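Local coordinates for protein ribonucleoside triphosphate reductase (Lactobacillus leichmannii, PDB 1L1L) that reduces ribonucleoside triphosphates to their deoxy forms as a vitamin B12-dependent (class II) enzyme, an allosterically regulated monomer that mimics a dimer, at residues K141-V146 / A240-D245; A145-F150 / L234-F239; D179-L184 / V287-A292; A213-Y218 / K247-L252; I278-D283 / N306-A311. All blocks are in the same frame, centred on the assembly; numbering follows the deposited sequence.

Contact 1: K141-V146 / A240-D245; sequences KQEKAV and AQTNPD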
# COMPACT_ATOMS: atom_id res chain seq x y z
N LYS A 141 -3.72 -28.43 -12.76
CA LYS A 141 -4.36 -27.16 -12.50
C LYS A 141 -5.11 -27.19 -11.17
O LYS A 141 -4.82 -26.42 -10.26
CB LYS A 141 -5.31 -26.80 -13.64
CG LYS A 141 -5.23 -25.35 -14.07
CD LYS A 141 -4.41 -25.19 -15.34
CE LYS A 141 -5.17 -25.73 -16.55
NZ LYS A 141 -4.45 -25.46 -17.82
N GLN A 142 -6.07 -28.10 -11.06
CA GLN A 142 -6.90 -28.22 -9.86
C GLN A 142 -6.22 -28.90 -8.67
O GLN A 142 -6.87 -29.17 -7.66
CB GLN A 142 -8.19 -28.96 -10.18
CG GLN A 142 -8.81 -28.54 -11.50
CD GLN A 142 -8.83 -27.04 -11.67
OE1 GLN A 142 -9.46 -26.32 -10.89
NE2 GLN A 142 -8.12 -26.56 -12.68
N GLU A 143 -4.92 -29.17 -8.78
CA GLU A 143 -4.18 -29.83 -7.71
C GLU A 143 -3.66 -28.85 -6.66
O GLU A 143 -2.90 -27.94 -6.97
CB GLU A 143 -3.02 -30.62 -8.30
CG GLU A 143 -2.15 -31.31 -7.27
CD GLU A 143 -1.07 -32.17 -7.89
OE1 GLU A 143 -0.25 -32.75 -7.15
OE2 GLU A 143 -1.05 -32.27 -9.14
N LYS A 144 -4.04 -29.08 -5.40
CA LYS A 144 -3.62 -28.22 -4.30
C LYS A 144 -2.15 -28.41 -3.93
O LYS A 144 -1.65 -29.54 -3.89
CB LYS A 144 -4.50 -28.48 -3.07
CG LYS A 144 -5.96 -28.13 -3.27
CD LYS A 144 -6.72 -28.16 -1.95
CE LYS A 144 -8.17 -27.75 -2.14
NZ LYS A 144 -8.86 -27.59 -0.83
N ALA A 145 -1.47 -27.31 -3.64
CA ALA A 145 -0.06 -27.34 -3.28
C ALA A 145 0.24 -26.41 -2.13
O ALA A 145 -0.34 -25.32 -2.02
CB ALA A 145 0.79 -26.97 -4.48
N VAL A 146 1.16 -26.82 -1.26
CA VAL A 146 1.55 -26.02 -0.11
C VAL A 146 2.20 -24.70 -0.53
O VAL A 146 2.10 -23.71 0.18
CB VAL A 146 2.55 -26.79 0.77
CG1 VAL A 146 3.06 -25.90 1.88
CG2 VAL A 146 1.88 -28.03 1.33
N ALA A 240 5.03 -35.09 0.52
CA ALA A 240 4.74 -36.26 -0.29
C ALA A 240 3.66 -36.06 -1.35
O ALA A 240 3.76 -36.58 -2.45
CB ALA A 240 4.36 -37.43 0.61
N GLN A 241 2.63 -35.30 -1.01
CA GLN A 241 1.52 -35.04 -1.93
C GLN A 241 1.98 -34.47 -3.27
O GLN A 241 1.33 -34.68 -4.30
CB GLN A 241 0.53 -34.06 -1.28
CG GLN A 241 1.10 -32.67 -1.09
CD GLN A 241 0.15 -31.75 -0.35
OE1 GLN A 241 -0.10 -31.93 0.84
NE2 GLN A 241 -0.39 -30.76 -1.06
N THR A 242 3.08 -33.73 -3.25
CA THR A 242 3.62 -33.12 -4.46
C THR A 242 5.06 -33.59 -4.70
O THR A 242 5.88 -32.85 -5.24
CB THR A 242 3.61 -31.58 -4.36
OG1 THR A 242 4.19 -31.18 -3.11
CG2 THR A 242 2.20 -31.05 -4.44
N ASN A 243 5.34 -34.82 -4.29
CA ASN A 243 6.67 -35.41 -4.45
C ASN A 243 6.59 -36.93 -4.29
O ASN A 243 7.16 -37.50 -3.35
CB ASN A 243 7.64 -34.83 -3.42
CG ASN A 243 9.06 -35.30 -3.64
OD1 ASN A 243 9.35 -36.01 -4.61
ND2 ASN A 243 9.96 -34.90 -2.76
N PRO A 244 5.88 -37.60 -5.21
CA PRO A 244 5.75 -39.06 -5.15
C PRO A 244 7.08 -39.81 -5.11
O PRO A 244 7.26 -40.72 -4.30
CB PRO A 244 4.92 -39.38 -6.40
CG PRO A 244 5.25 -38.24 -7.34
CD PRO A 244 5.22 -37.06 -6.41
N ASP A 245 8.02 -39.41 -5.97
CA ASP A 245 9.33 -40.06 -6.04
C ASP A 245 10.16 -39.94 -4.77
O ASP A 245 11.28 -40.46 -4.71
CB ASP A 245 10.13 -39.49 -7.21
CG ASP A 245 9.73 -40.10 -8.53
OD1 ASP A 245 8.51 -40.26 -8.77
OD2 ASP A 245 10.63 -40.42 -9.33
O HOH W 1 2.86 -29.08 -1.79
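Thr-242 OG1 meets the strand end 144-146 through a water: water 1 donates to OG1 at 2.8 Å and accepts from Val-146 N at 2.9 Å. The same hydroxyl is also hydrogen-bonded to the carbonyl O of Asp-236, so it is held by the water-mediated link to Val-146 N and directly by Asp-236 O at the end of helix 224-236. With chi1 at 49°, OG1 lies between the backbone N and the carbonyl carbon, and the methyl CG2 is turned to the other segment, where it comes 4.3 Å from Ala-145 CB and 4.0 Å from Glu-143 OE1. The contact thus joins the short strand 144-145, paired with 127-128, to the loop that leaves helix 224-236 in the B12-dependent reductase insertion domain and leads to strand 249-253. Further out, the extended chain of Gln-241 reaches across and its NE2 donates to Lys-144 O at 3.3 Å; the N-H...O angle of 126° marks this bond as weak and poorly directed. The carboxylate of Glu-143 has its hydrogen-bond partner within its own loop, Gly-140 N, which OE2 accepts from, while OE1 stands 3.8 Å from the carbonyl O of Gln-241.

Contact 2: A145-F150 / L234-F239; sequences AVSMPF and LIDLHF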
# COMPACT_ATOMS: atom_id res chain seq x y z
N ALA A 145 -1.47 -27.31 -3.64
CA ALA A 145 -0.06 -27.34 -3.28
C ALA A 145 0.24 -26.41 -2.13
O ALA A 145 -0.34 -25.32 -2.02
CB ALA A 145 0.79 -26.97 -4.48
N VAL A 146 1.16 -26.82 -1.26
CA VAL A 146 1.55 -26.02 -0.11
C VAL A 146 2.20 -24.70 -0.53
O VAL A 146 2.10 -23.71 0.18
CB VAL A 146 2.55 -26.79 0.77
CG1 VAL A 146 3.06 -25.90 1.88
CG2 VAL A 146 1.88 -28.03 1.33
N SER A 147 2.84 -24.71 -1.69
CA SER A 147 3.54 -23.54 -2.21
C SER A 147 2.66 -22.44 -2.82
O SER A 147 3.09 -21.30 -2.94
CB SER A 147 4.55 -23.97 -3.27
OG SER A 147 3.88 -24.46 -4.42
N MET A 148 1.43 -22.78 -3.19
CA MET A 148 0.55 -21.80 -3.82
C MET A 148 0.46 -20.41 -3.16
O MET A 148 0.81 -19.41 -3.78
CB MET A 148 -0.85 -22.39 -4.00
CG MET A 148 -1.79 -21.54 -4.87
SD MET A 148 -2.32 -19.98 -4.06
CE MET A 148 -3.54 -19.35 -5.25
N PRO A 149 -0.01 -20.33 -1.90
CA PRO A 149 -0.12 -19.01 -1.25
C PRO A 149 1.18 -18.23 -1.18
O PRO A 149 1.18 -17.00 -1.20
CB PRO A 149 -0.67 -19.35 0.13
CG PRO A 149 -0.12 -20.73 0.38
CD PRO A 149 -0.34 -21.40 -0.95
N PHE A 150 2.30 -18.95 -1.10
CA PHE A 150 3.61 -18.30 -1.02
C PHE A 150 3.99 -17.77 -2.40
O PHE A 150 4.67 -16.74 -2.51
CB PHE A 150 4.67 -19.28 -0.54
CG PHE A 150 4.41 -19.84 0.83
CD1 PHE A 150 4.68 -19.08 1.97
CD2 PHE A 150 3.86 -21.10 0.97
CE1 PHE A 150 4.40 -19.59 3.24
CE2 PHE A 150 3.57 -21.62 2.24
CZ PHE A 150 3.85 -20.86 3.38
N LEU A 234 11.08 -25.78 -4.47
CA LEU A 234 11.75 -26.02 -3.19
C LEU A 234 10.76 -26.37 -2.08
O LEU A 234 10.99 -27.30 -1.30
CB LEU A 234 12.55 -24.79 -2.77
CG LEU A 234 13.14 -24.89 -1.36
CD1 LEU A 234 14.09 -26.09 -1.28
CD2 LEU A 234 13.86 -23.60 -1.01
N ILE A 235 9.66 -25.61 -1.99
CA ILE A 235 8.65 -25.85 -0.98
C ILE A 235 7.89 -27.16 -1.20
O ILE A 235 7.82 -28.00 -0.29
CB ILE A 235 7.63 -24.68 -0.93
CG1 ILE A 235 8.30 -23.41 -0.41
CG2 ILE A 235 6.46 -25.06 -0.05
CD1 ILE A 235 7.44 -22.15 -0.54
N ASP A 236 7.34 -27.34 -2.39
CA ASP A 236 6.57 -28.54 -2.69
C ASP A 236 7.32 -29.87 -2.56
O ASP A 236 6.69 -30.93 -2.45
CB ASP A 236 5.94 -28.43 -4.09
CG ASP A 236 4.82 -27.38 -4.18
OD1 ASP A 236 4.07 -27.22 -3.20
OD2 ASP A 236 4.68 -26.73 -5.24
N LEU A 237 8.66 -29.83 -2.58
CA LEU A 237 9.46 -31.05 -2.46
C LEU A 237 9.55 -31.54 -1.02
O LEU A 237 10.14 -32.59 -0.75
CB LEU A 237 10.87 -30.84 -3.00
CG LEU A 237 11.05 -30.76 -4.52
CD1 LEU A 237 12.54 -30.61 -4.82
CD2 LEU A 237 10.49 -32.02 -5.18
N HIS A 238 8.98 -30.77 -0.10
CA HIS A 238 9.01 -31.15 1.30
C HIS A 238 7.77 -31.95 1.67
O HIS A 238 7.67 -32.46 2.78
CB HIS A 238 9.09 -29.90 2.20
CG HIS A 238 10.45 -29.27 2.26
ND1 HIS A 238 10.98 -28.54 1.22
CD2 HIS A 238 11.38 -29.25 3.24
CE1 HIS A 238 12.17 -28.10 1.55
NE2 HIS A 238 12.44 -28.52 2.78
N PHE A 239 6.84 -32.07 0.73
CA PHE A 239 5.58 -32.78 0.98
C PHE A 239 5.27 -33.90 -0.01
O PHE A 239 5.24 -33.69 -1.23
CB PHE A 239 4.42 -31.76 1.00
CG PHE A 239 4.68 -30.59 1.91
CD1 PHE A 239 5.52 -29.55 1.51
CD2 PHE A 239 4.11 -30.54 3.18
CE1 PHE A 239 5.80 -28.48 2.37
CE2 PHE A 239 4.39 -29.48 4.05
CZ PHE A 239 5.23 -28.45 3.65
O HOH W 1 2.86 -29.08 -1.79
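Ser-147 and Asp-236 form the polar centre of this buried contact, each contributing two atoms. Ser-147 OG donates to Asp-236 OD2 at 2.5 Å, a short bond, and Ser-147 N donates to Asp-236 OD1 at 3.2 Å; both donors come from the syn side, but lie about 30° out of the carboxylate plane. The serine achieves this double grip with OG set between its backbone N and carbonyl carbon (chi1 68°), which brings OG close enough to N for both to reach the one carboxylate. Asp-236 OD1 takes a further bond from water 1 at 2.6 Å, the water that also holds Val-146 N. Around this pair lies an apolar layer. Val-146 CG2 sits over one face of the Phe-239 ring, 3.7 Å from its centroid and 7° off the normal, a CH-pi contact, while CG1 of Val-146 lies 3.8 Å from the Phe-239 ring atom CZ. Ile-235 bridges Ser-147 and Phe-150: its CG2 packs on Ser-147 CB at 3.9 Å, and its CD1 approaches Phe-150 CB at 4.0 Å, the Ile-235 and Phe-150 side chains crossing at about a right angle. In the fold, the type I turn 145-148 leading into helix 148-158 is thereby tied to the last turn of helix 224-236. The second shell positions the carboxylate: Tyr-138 OH binds OD2 and Tyr-129 OH binds Ser-147 OG, so the buried carboxylate is probably stabilised by several hydrogen bonds. Beyond them His-238 ND1 donates to Leu-234 O at 2.8 Å, nearly in its ring plane, which fixes the imidazole beside the helix end.

Contact 3: D179-L184 / V287-A292; sequences DFAIDL and VLNNKA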
# COMPACT_ATOMS: atom_id res chain seq x y z
N ASP A 179 7.13 -33.81 5.24
CA ASP A 179 7.58 -35.17 4.94
C ASP A 179 9.06 -35.40 4.64
O ASP A 179 9.60 -36.44 5.03
CB ASP A 179 6.76 -35.74 3.78
CG ASP A 179 5.37 -36.15 4.20
OD1 ASP A 179 4.52 -36.36 3.32
OD2 ASP A 179 5.13 -36.28 5.42
N PHE A 180 9.71 -34.47 3.94
CA PHE A 180 11.12 -34.66 3.59
C PHE A 180 12.02 -33.46 3.80
O PHE A 180 11.66 -32.34 3.44
CB PHE A 180 11.26 -35.08 2.12
CG PHE A 180 10.22 -36.06 1.66
CD1 PHE A 180 10.15 -37.33 2.23
CD2 PHE A 180 9.32 -35.71 0.67
CE1 PHE A 180 9.18 -38.24 1.81
CE2 PHE A 180 8.35 -36.61 0.24
CZ PHE A 180 8.28 -37.88 0.81
N ALA A 181 13.18 -33.69 4.39
CA ALA A 181 14.15 -32.62 4.59
C ALA A 181 14.91 -32.61 3.28
O ALA A 181 15.55 -33.60 2.92
CB ALA A 181 15.09 -32.95 5.73
N ILE A 182 14.84 -31.50 2.56
CA ILE A 182 15.50 -31.40 1.26
C ILE A 182 16.95 -30.93 1.29
O ILE A 182 17.30 -29.99 1.99
CB ILE A 182 14.71 -30.46 0.32
CG1 ILE A 182 13.27 -30.97 0.16
CG2 ILE A 182 15.41 -30.37 -1.04
CD1 ILE A 182 13.16 -32.37 -0.40
N ASP A 183 17.79 -31.61 0.51
CA ASP A 183 19.19 -31.24 0.39
C ASP A 183 19.22 -30.23 -0.76
O ASP A 183 18.82 -30.55 -1.88
CB ASP A 183 20.04 -32.47 0.03
CG ASP A 183 21.51 -32.15 -0.07
OD1 ASP A 183 22.04 -31.51 0.88
OD2 ASP A 183 22.15 -32.52 -1.08
N LEU A 184 19.68 -29.02 -0.48
CA LEU A 184 19.69 -27.96 -1.49
C LEU A 184 21.04 -27.38 -1.88
O LEU A 184 21.85 -26.99 -1.03
CB LEU A 184 18.78 -26.82 -1.05
CG LEU A 184 18.68 -25.58 -1.95
CD1 LEU A 184 18.02 -25.96 -3.25
CD2 LEU A 184 17.87 -24.49 -1.24
N VAL A 287 13.94 -23.37 7.59
CA VAL A 287 12.68 -23.32 8.31
C VAL A 287 11.88 -24.58 8.04
O VAL A 287 11.26 -25.15 8.94
CB VAL A 287 11.82 -22.10 7.90
CG1 VAL A 287 10.45 -22.19 8.56
CG2 VAL A 287 12.52 -20.81 8.30
N LEU A 288 11.88 -25.02 6.78
CA LEU A 288 11.14 -26.22 6.41
C LEU A 288 11.83 -27.49 6.94
O LEU A 288 11.17 -28.36 7.51
CB LEU A 288 10.98 -26.30 4.90
CG LEU A 288 10.04 -25.27 4.26
CD1 LEU A 288 10.21 -25.27 2.75
CD2 LEU A 288 8.60 -25.59 4.64
N ASN A 289 13.14 -27.58 6.75
CA ASN A 289 13.90 -28.75 7.22
C ASN A 289 13.84 -28.88 8.75
O ASN A 289 13.63 -29.98 9.27
CB ASN A 289 15.37 -28.67 6.78
CG ASN A 289 15.57 -28.98 5.30
OD1 ASN A 289 14.66 -29.49 4.63
ND2 ASN A 289 16.76 -28.69 4.79
N ASN A 290 14.04 -27.77 9.44
CA ASN A 290 14.02 -27.72 10.90
C ASN A 290 12.73 -28.31 11.49
O ASN A 290 12.64 -28.54 12.70
CB ASN A 290 14.18 -26.27 11.38
CG ASN A 290 15.59 -25.75 11.19
OD1 ASN A 290 16.24 -26.02 10.17
ND2 ASN A 290 16.07 -24.98 12.16
N LYS A 291 11.74 -28.54 10.63
CA LYS A 291 10.47 -29.12 11.05
C LYS A 291 10.19 -30.40 10.27
O LYS A 291 9.05 -30.87 10.21
CB LYS A 291 9.33 -28.12 10.84
CG LYS A 291 9.36 -26.93 11.78
CD LYS A 291 9.39 -27.38 13.23
CE LYS A 291 9.26 -26.21 14.20
NZ LYS A 291 7.88 -25.63 14.18
N ALA A 292 11.24 -30.97 9.68
CA ALA A 292 11.11 -32.20 8.92
C ALA A 292 10.52 -33.30 9.82
O ALA A 292 11.04 -33.57 10.90
CB ALA A 292 12.46 -32.63 8.39
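The chain leading into strand 183-187 passes the C-terminal end of helix 275-289 most closely where Ala-181 CA comes 4.7 Å from Asn-289 CA. There the carboxamide of Asn-289 reads both backbone groups of one extended residue. Its OD1 accepts from Ile-182 N at 2.9 Å, with an N-H...O angle of 130°, and its ND2 donates to Ile-182 O at 3.1 Å in a straighter bond of 161°. The acceptor Ile-182 O lies only 13° out of the amide plane, whereas the Ile-182 N-H approaches OD1 from a tilted direction. Asn-289 OD1 also comes 3.2 Å from Ala-181 CA. Beside this polar pair the methyls of Ala-181 and Ala-292 meet, CB to CB, at 3.8 Å; Ala-292 is brought there by the type I turn 289-292. The helix end is thus pinned to the chain just before edge strand 183-187 of the small parallel sheet of the insertion domain, where Asp-183 begins pairing with the chain at Gln-248 and Leu-250. Both amide-bonded atoms have second partners, His-238 NE2 for OD1 and Asn-285 ND2 for Ile-182 O. Because OD1 must accept from the Ile-182 N-H, the flip of the Asn-289 amide is decided, and NE2 of His-238 is then the likely donor; with ND1 also donating to Leu-234 O, the imidazole may well carry a positive charge.

Contact 4: A213-Y218 / K247-L252; sequences ADSIYY and KQKLIL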
# COMPACT_ATOMS: atom_id res chain seq x y z
N ALA A 213 22.64 -38.87 -10.51
CA ALA A 213 21.48 -39.14 -11.36
C ALA A 213 20.10 -38.87 -10.74
O ALA A 213 19.19 -38.44 -11.44
CB ALA A 213 21.55 -40.59 -11.85
N ASP A 214 19.96 -39.12 -9.44
CA ASP A 214 18.68 -38.95 -8.76
C ASP A 214 18.28 -37.51 -8.38
O ASP A 214 17.12 -37.25 -8.05
CB ASP A 214 18.65 -39.83 -7.50
CG ASP A 214 17.37 -39.68 -6.70
OD1 ASP A 214 16.28 -39.87 -7.28
OD2 ASP A 214 17.46 -39.37 -5.49
N SER A 215 19.22 -36.58 -8.44
CA SER A 215 18.94 -35.19 -8.09
C SER A 215 17.92 -34.52 -9.00
O SER A 215 17.83 -34.81 -10.19
CB SER A 215 20.23 -34.37 -8.12
OG SER A 215 21.12 -34.77 -7.09
N ILE A 216 17.13 -33.62 -8.42
CA ILE A 216 16.15 -32.86 -9.18
C ILE A 216 16.90 -31.60 -9.57
O ILE A 216 17.54 -30.97 -8.73
CB ILE A 216 14.93 -32.48 -8.32
CG1 ILE A 216 14.28 -33.74 -7.75
CG2 ILE A 216 13.92 -31.70 -9.16
CD1 ILE A 216 13.16 -33.48 -6.75
N TYR A 217 16.83 -31.24 -10.85
CA TYR A 217 17.54 -30.07 -11.34
C TYR A 217 16.63 -29.09 -12.07
O TYR A 217 15.81 -29.50 -12.90
CB TYR A 217 18.69 -30.53 -12.24
CG TYR A 217 19.37 -29.44 -13.02
CD1 TYR A 217 18.81 -28.95 -14.21
CD2 TYR A 217 20.56 -28.87 -12.57
CE1 TYR A 217 19.42 -27.94 -14.93
CE2 TYR A 217 21.18 -27.85 -13.29
CZ TYR A 217 20.60 -27.39 -14.46
OH TYR A 217 21.20 -26.38 -15.17
N TYR A 218 16.79 -27.80 -11.77
CA TYR A 218 15.99 -26.76 -12.40
C TYR A 218 16.83 -25.54 -12.79
O TYR A 218 17.52 -24.94 -11.96
CB TYR A 218 14.87 -26.31 -11.45
CG TYR A 218 13.96 -25.22 -12.01
CD1 TYR A 218 13.49 -24.19 -11.20
CD2 TYR A 218 13.58 -25.22 -13.36
CE1 TYR A 218 12.65 -23.19 -11.71
CE2 TYR A 218 12.75 -24.22 -13.88
CZ TYR A 218 12.29 -23.21 -13.05
OH TYR A 218 11.47 -22.22 -13.54
N LYS A 247 11.94 -37.82 -3.78
CA LYS A 247 13.24 -37.26 -4.10
C LYS A 247 13.59 -36.15 -3.10
O LYS A 247 12.78 -35.25 -2.86
CB LYS A 247 13.23 -36.69 -5.52
CG LYS A 247 13.00 -37.74 -6.59
CD LYS A 247 12.75 -37.09 -7.93
CE LYS A 247 12.55 -38.13 -9.02
NZ LYS A 247 13.75 -39.00 -9.19
N GLN A 248 14.78 -36.23 -2.51
CA GLN A 248 15.21 -35.25 -1.52
C GLN A 248 16.50 -34.56 -1.92
O GLN A 248 17.26 -34.10 -1.07
CB GLN A 248 15.38 -35.92 -0.16
CG GLN A 248 14.18 -36.76 0.28
CD GLN A 248 14.40 -37.45 1.62
OE1 GLN A 248 13.87 -38.54 1.86
NE2 GLN A 248 15.16 -36.81 2.50
N LYS A 249 16.76 -34.50 -3.22
CA LYS A 249 17.96 -33.86 -3.73
C LYS A 249 17.57 -32.83 -4.78
O LYS A 249 17.16 -33.18 -5.88
CB LYS A 249 18.90 -34.90 -4.33
CG LYS A 249 19.45 -35.89 -3.31
CD LYS A 249 20.46 -36.85 -3.93
CE LYS A 249 21.05 -37.78 -2.88
NZ LYS A 249 22.09 -38.70 -3.44
N LEU A 250 17.71 -31.55 -4.42
CA LEU A 250 17.35 -30.47 -5.32
C LEU A 250 18.54 -29.58 -5.68
O LEU A 250 19.31 -29.17 -4.82
CB LEU A 250 16.24 -29.61 -4.70
CG LEU A 250 15.81 -28.39 -5.54
CD1 LEU A 250 15.44 -28.86 -6.94
CD2 LEU A 250 14.64 -27.68 -4.86
N ILE A 251 18.67 -29.29 -6.97
CA ILE A 251 19.74 -28.44 -7.45
C ILE A 251 19.12 -27.33 -8.28
O ILE A 251 18.61 -27.58 -9.37
CB ILE A 251 20.72 -29.21 -8.35
CG1 ILE A 251 21.25 -30.45 -7.61
CG2 ILE A 251 21.87 -28.29 -8.75
CD1 ILE A 251 22.06 -31.40 -8.49
N LEU A 252 19.15 -26.11 -7.77
CA LEU A 252 18.59 -24.96 -8.49
C LEU A 252 19.74 -24.17 -9.11
O LEU A 252 20.64 -23.70 -8.41
CB LEU A 252 17.77 -24.08 -7.54
CG LEU A 252 16.51 -24.74 -6.96
CD1 LEU A 252 15.83 -23.78 -5.99
CD2 LEU A 252 15.56 -25.11 -8.09
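With CG1 of Ile-216 anti to the carbonyl carbon (chi1 -58°), its CD1 is laid against Lys-247 CB at 3.4 Å, tighter than usual van der Waals contact. The lysine runs extended from CB and then bends at its last torsion (chi4 -61°), turning NZ to Asp-214 OD1 at 3.3 Å, a salt bridge whose hydrogen bond is weak. From there the backbones pair in parallel: Ile-216 N donates to Lys-249 O at 2.6 Å, Ile-251 N to Ile-216 O at 2.7 Å, and Tyr-218 N to Ile-251 O at 3.0 Å. Side chains follow this register on both faces. On one, Tyr-217 CD2 meets its partner Ile-251 CG2 at 4.1 Å, and Ser-215 CB touches Ile-251 CD1 diagonally at 3.5 Å; Tyr-217 OH is bonded to Asp-253. On the other, Leu-252 CD2 touches Tyr-218 CB at 3.6 Å and lies at the edge of that tyrosine ring, near its plane, while Leu-250 CD1 packs against Ile-216 CB. Helix 224-236 covers this second face, with Leu-233 against Tyr-218, Leu-250 and Leu-252. Two neighbouring parallel strands, 216-219 and 249-253, with the helix connecting them packed across their sheet, make a beta-alpha-beta unit within the insertion domain.

Contact 5: I278-D283 / N306-A311; sequences ISMLLD and NLIGKA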
# COMPACT_ATOMS: atom_id res chain seq x y z
N ILE A 278 19.30 -16.38 -3.35
CA ILE A 278 20.05 -17.51 -2.81
C ILE A 278 19.78 -17.64 -1.31
O ILE A 278 19.33 -18.69 -0.85
CB ILE A 278 21.57 -17.32 -3.07
CG1 ILE A 278 21.84 -17.45 -4.58
CG2 ILE A 278 22.39 -18.34 -2.28
CD1 ILE A 278 23.15 -16.90 -5.03
N SER A 279 20.02 -16.57 -0.57
CA SER A 279 19.79 -16.54 0.87
C SER A 279 18.36 -16.96 1.21
O SER A 279 18.12 -17.78 2.10
CB SER A 279 20.04 -15.14 1.41
OG SER A 279 21.31 -14.66 1.00
N MET A 280 17.40 -16.38 0.48
CA MET A 280 16.00 -16.69 0.72
C MET A 280 15.71 -18.18 0.56
O MET A 280 15.01 -18.77 1.38
CB MET A 280 15.12 -15.91 -0.26
CG MET A 280 13.63 -16.07 -0.02
SD MET A 280 12.67 -15.76 -1.54
CE MET A 280 12.41 -17.43 -2.10
N LEU A 281 16.24 -18.80 -0.49
CA LEU A 281 16.01 -20.22 -0.71
C LEU A 281 16.69 -21.06 0.37
O LEU A 281 16.14 -22.08 0.80
CB LEU A 281 16.54 -20.64 -2.09
CG LEU A 281 15.75 -20.08 -3.27
CD1 LEU A 281 16.58 -20.26 -4.55
CD2 LEU A 281 14.40 -20.78 -3.38
N LEU A 282 17.87 -20.64 0.79
CA LEU A 282 18.60 -21.37 1.83
C LEU A 282 17.88 -21.26 3.16
O LEU A 282 17.66 -22.26 3.84
CB LEU A 282 20.03 -20.84 1.96
CG LEU A 282 20.91 -21.10 0.73
CD1 LEU A 282 22.27 -20.48 0.94
CD2 LEU A 282 21.01 -22.60 0.45
N ASP A 283 17.51 -20.04 3.54
CA ASP A 283 16.81 -19.82 4.80
C ASP A 283 15.41 -20.43 4.81
O ASP A 283 14.96 -20.95 5.84
CB ASP A 283 16.76 -18.33 5.11
CG ASP A 283 18.13 -17.76 5.42
OD1 ASP A 283 19.03 -18.53 5.84
OD2 ASP A 283 18.33 -16.53 5.27
N ASN A 306 8.11 -13.72 5.44
CA ASN A 306 9.03 -12.63 5.75
C ASN A 306 10.32 -12.75 4.96
O ASN A 306 10.86 -11.75 4.50
CB ASN A 306 9.37 -12.61 7.25
CG ASN A 306 8.18 -12.23 8.13
OD1 ASN A 306 8.33 -12.13 9.35
ND2 ASN A 306 7.00 -12.02 7.52
N LEU A 307 10.84 -13.98 4.85
CA LEU A 307 12.09 -14.23 4.13
C LEU A 307 11.91 -13.85 2.66
O LEU A 307 12.83 -13.32 2.03
CB LEU A 307 12.48 -15.70 4.24
CG LEU A 307 13.00 -16.15 5.62
CD1 LEU A 307 13.16 -17.68 5.67
CD2 LEU A 307 14.32 -15.46 5.90
N ILE A 308 10.73 -14.14 2.14
CA ILE A 308 10.40 -13.81 0.76
C ILE A 308 10.38 -12.29 0.60
O ILE A 308 11.05 -11.73 -0.28
CB ILE A 308 9.02 -14.42 0.38
CG1 ILE A 308 9.12 -15.95 0.39
CG2 ILE A 308 8.56 -13.91 -1.00
CD1 ILE A 308 7.81 -16.68 0.11
N GLY A 309 9.63 -11.62 1.47
CA GLY A 309 9.54 -10.17 1.41
C GLY A 309 10.92 -9.56 1.51
O GLY A 309 11.23 -8.60 0.82
N LYS A 310 11.75 -10.13 2.37
CA LYS A 310 13.11 -9.63 2.53
C LYS A 310 13.91 -9.74 1.22
O LYS A 310 14.69 -8.85 0.88
CB LYS A 310 13.84 -10.42 3.61
CG LYS A 310 15.29 -10.02 3.78
CD LYS A 310 16.05 -11.02 4.63
CE LYS A 310 17.46 -10.51 4.91
NZ LYS A 310 18.25 -11.54 5.63
N ALA A 311 13.71 -10.83 0.49
CA ALA A 311 14.45 -11.04 -0.76
C ALA A 311 14.05 -10.03 -1.84
O ALA A 311 14.85 -9.67 -2.71
CB ALA A 311 14.24 -12.46 -1.25
O HOH W 2 17.57 -14.43 4.21
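Met-280 and Leu-307 reach past each other between two antiparallel helices, whose short segments run at 172° with axes 9.1 Å apart. The methionine lies across the facing helix: its CG, anti to the backbone N (chi1 -175°), rests 3.5 Å from the carbonyl O of Leu-307, and the nearly extended chi2 (-155°) carries Met-280 SD to 3.7 Å from Ala-311 CB and 3.8 Å from Ile-308 CA; the bend at chi3 only turns the terminal methyl. Ala-311 CB also touches Met-280 CB, so this methyl lies against the methionine chain. Near Asp-283, about a turn on from Met-280, Leu-307 points back across, its CD1 standing 3.7 Å from Asp-283 CB, with the leucine and aspartate side chains crossing at about a right angle. Helix 275-289 of the insertion domain is joined in this way to helix 298-313, and helices 148-158 and 224-236 close over the same region, with Phe-154 touching Met-280 and Asn-231 touching Ile-308. Such a bundle is consistent with an inserted domain taking the place of a partner subunit's helices, as in the dimeric reductases. Beside the apolar contact, the polar ends are linked through water 2, which donates to Asp-283 OD2 at 2.5 Å and accepts from Lys-310 NZ at 3.3 Å. Lys-310 NZ, also bonded to His-345 O, stays 5.0 Å from Asp-283 OD2, yet its charge may partly offset the like charges of Asp-283 and nearby Glu-286.

In the fold
All five contacts lie on the same side of the chain's centre. Contacts 1 and 2 are nearest, about 8 Å between centres, sharing Ala-145, Val-146 and a water; contact 3 lies about 12 Å from contact 2 between centres, and contacts 1 and 5 are farthest apart, about 23 Å between centres. Contacts 3 and 4 reach the same three-stranded parallel sheet, with 249-253 in its middle, while contacts 3 and 5 both use helix 275-289. Along the chain, contact 4 falls between the two segments of contact 3, and contact 5 opens after contacts 1, 2 and 4 have closed. Sheet and helices form one unit, joined to helices 148-158 and 298-313, consistent with a monomer imitating a dimer.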